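Side-chain contact in tRNA (adenine(22)-N(1))-methyltransferase (Bacillus subtilis, PDB 6Q56), which catalyses the S-adenosyl-L-methionine-dependent methylation of adenosine 22 of tRNA at N1, giving N(1)-methyladenosine: residues 128-133 with 180-185. The protein carries 2 engineered substitutions. Sequence-based numbering, arbitrary orientation.
With NI (nickel (II) ion), chain E.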
loop_
_atom_site.group_PDB
_atom_site.type_symbol
_atom_site.label_atom_id
_atom_site.label_comp_id
_atom_site.label_asym_id
_atom_site.label_seq_id
_atom_site.Cartn_x
_atom_site.Cartn_y
_atom_site.Cartn_z
ATOM N N HIS A 128 5.559 5.229 4.643
ATOM C CA HIS A 128 4.568 6.221 5.033
ATOM C C HIS A 128 3.285 5.545 5.502
ATOM O O HIS A 128 2.592 6.044 6.374
ATOM C CB HIS A 128 4.249 7.165 3.876
ATOM C CG HIS A 128 5.432 7.904 3.343
ATOM N ND1 HIS A 128 6.178 8.770 4.108
ATOM C CD2 HIS A 128 5.981 7.928 2.108
ATOM C CE1 HIS A 128 7.145 9.284 3.372
ATOM N NE2 HIS A 128 7.049 8.789 2.153
ATOM N N ILE A 129 2.974 4.406 4.903
ATOM C CA ILE A 129 1.781 3.664 5.249
ATOM C C ILE A 129 1.959 2.980 6.592
ATOM O O ILE A 129 1.058 2.987 7.414
ATOM C CB ILE A 129 1.437 2.618 4.181
ATOM C CG1 ILE A 129 1.122 3.303 2.859
ATOM C CG2 ILE A 129 0.255 1.782 4.610
ATOM C CD1 ILE A 129 0.781 2.343 1.753
ATOM N N ARG A 130 3.126 2.389 6.809
ATOM C CA ARG A 130 3.397 1.705 8.061
ATOM C C ARG A 130 3.385 2.687 9.227
ATOM O O ARG A 130 2.876 2.383 10.293
ATOM C CB ARG A 130 4.713 0.939 7.997
ATOM C CG ARG A 130 4.670 -0.247 7.055
ATOM C CD ARG A 130 5.917 -1.103 7.147
ATOM N NE ARG A 130 6.006 -2.049 6.047
ATOM C CZ ARG A 130 6.578 -1.785 4.882
ATOM N NH1 ARG A 130 7.116 -0.603 4.656
ATOM N NH2 ARG A 130 6.608 -2.703 3.941
ATOM N N GLU A 131 3.936 3.869 9.014
ATOM C CA GLU A 131 3.962 4.875 10.058
ATOM C C GLU A 131 2.541 5.286 10.404
ATOM O O GLU A 131 2.201 5.429 11.564
ATOM C CB GLU A 131 4.796 6.079 9.634
ATOM C CG GLU A 131 6.287 5.802 9.612
ATOM C CD GLU A 131 7.109 7.006 9.211
ATOM O OE1 GLU A 131 6.526 7.989 8.751
ATOM O OE2 GLU A 131 8.341 6.963 9.352
ATOM N N TRP A 132 1.710 5.467 9.388
ATOM C CA TRP A 132 0.327 5.846 9.609
ATOM C C TRP A 132 -0.433 4.727 10.309
ATOM O O TRP A 132 -1.171 4.971 11.243
ATOM C CB TRP A 132 -0.362 6.196 8.297
ATOM C CG TRP A 132 -1.732 6.685 8.506
ATOM C CD1 TRP A 132 -2.111 7.961 8.739
ATOM C CD2 TRP A 132 -2.917 5.900 8.536
ATOM N NE1 TRP A 132 -3.464 8.029 8.901
ATOM C CE2 TRP A 132 -3.985 6.772 8.782
ATOM C CE3 TRP A 132 -3.183 4.544 8.372
ATOM C CZ2 TRP A 132 -5.292 6.333 8.867
ATOM C CZ3 TRP A 132 -4.478 4.114 8.457
ATOM C CH2 TRP A 132 -5.517 5.002 8.701
ATOM N N LEU A 133 -0.242 3.502 9.847
ATOM C CA LEU A 133 -0.906 2.349 10.429
ATOM C C LEU A 133 -0.583 2.202 11.908
ATOM O O LEU A 133 -1.463 1.983 12.729
ATOM C CB LEU A 133 -0.491 1.069 9.711
ATOM C CG LEU A 133 -1.059 0.837 8.324
ATOM C CD1 LEU A 133 -0.504 -0.454 7.769
ATOM C CD2 LEU A 133 -2.573 0.805 8.351
ATOM N N PRO A 180 8.078 -5.430 8.258
ATOM C CA PRO A 180 8.389 -6.445 9.265
ATOM C C PRO A 180 8.261 -7.865 8.734
ATOM O O PRO A 180 9.135 -8.677 8.971
ATOM C CB PRO A 180 7.366 -6.182 10.367
ATOM C CG PRO A 180 6.293 -5.379 9.739
ATOM C CD PRO A 180 6.915 -4.611 8.631
ATOM N N PHE A 181 7.179 -8.156 8.029
ATOM C CA PHE A 181 6.974 -9.481 7.475
ATOM C C PHE A 181 7.975 -9.698 6.363
ATOM O O PHE A 181 8.609 -10.737 6.281
ATOM C CB PHE A 181 5.562 -9.628 6.918
ATOM C CG PHE A 181 4.505 -9.754 7.970
ATOM C CD1 PHE A 181 4.204 -10.979 8.515
ATOM C CD2 PHE A 181 3.810 -8.649 8.405
ATOM C CE1 PHE A 181 3.232 -11.102 9.482
ATOM C CE2 PHE A 181 2.839 -8.764 9.371
ATOM C CZ PHE A 181 2.550 -9.991 9.914
ATOM N N LEU A 182 8.106 -8.700 5.505
ATOM C CA LEU A 182 9.024 -8.783 4.385
ATOM C C LEU A 182 10.432 -9.064 4.872
ATOM O O LEU A 182 11.147 -9.862 4.292
ATOM C CB LEU A 182 8.974 -7.502 3.563
ATOM C CG LEU A 182 7.585 -7.227 3.001
ATOM C CD1 LEU A 182 7.556 -5.959 2.177
ATOM C CD2 LEU A 182 7.086 -8.415 2.200
ATOM N N ALA A 183 10.814 -8.396 5.948
ATOM C CA ALA A 183 12.139 -8.558 6.524
ATOM C C ALA A 183 12.400 -9.994 6.957
ATOM O O ALA A 183 13.474 -10.512 6.738
ATOM C CB ALA A 183 12.329 -7.614 7.697
ATOM N N LYS A 184 11.405 -10.624 7.569
ATOM C CA LYS A 184 11.530 -12.000 8.028
ATOM C C LYS A 184 11.672 -12.952 6.857
ATOM O O LYS A 184 12.470 -13.883 6.892
ATOM C CB LYS A 184 10.309 -12.410 8.846
ATOM C CG LYS A 184 10.249 -11.830 10.239
ATOM C CD LYS A 184 9.168 -12.515 11.048
ATOM C CE LYS A 184 8.528 -11.577 12.051
ATOM N NZ LYS A 184 7.311 -12.186 12.650
ATOM N N GLU A 185 10.879 -12.704 5.826
ATOM C CA GLU A 185 10.885 -13.515 4.620
ATOM C C GLU A 185 12.222 -13.413 3.909
ATOM O O GLU A 185 12.848 -14.416 3.611
ATOM C CB GLU A 185 9.769 -13.077 3.675
ATOM C CG GLU A 185 9.545 -14.012 2.507
ATOM C CD GLU A 185 8.415 -13.580 1.599
ATOM O OE1 GLU A 185 8.023 -12.398 1.630
ATOM O OE2 GLU A 185 7.925 -14.435 0.843
HETATM NI NI NI E . 7.686 9.086 0.340
HETATM O O HOH W 1 8.921 10.303 1.088
#
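In the Rossmann-type methyltransferase domain, Arg130 of helix 127-135 reaches across to the start of helix 180-185, where it touches Pro180 and Leu182. The side chain leaves its helix with CG beside the backbone N (chi1 -68°) and runs extended to NE, which brings the guanidinium up to Pro180 and Leu182. The arginine and the proline ring run alongside each other, pointing opposite ways, with Arg130 NE 3.8 Å from Pro180 CD and Arg130 CD almost as near the same carbon. Leu182 lies roughly perpendicular to the arginine, and its CD1 sits at the guanidinium edge, 3.8 Å from Arg130 NH2. These are van der Waals contacts; no hydrogen bond joins the two segments directly. Glu143 of strand 139-148 forms a salt bridge with Arg130 NE through OE2 and accepts a hydrogen bond from Leu182 N through OE1, so one carboxylate ties the arginine to the first turn of the second helix. Arg130 NH1 is bonded to Met176 O. Two residues before Arg130, His128 NE2 binds the nickel ion at 1.9 Å, together with His125 ND1 and a water. Leu156 of strand 151-159 touches Arg130 and Leu140 of strand 139-148 touches Pro180, so the pair rests on the last two strands at one edge of the sheet.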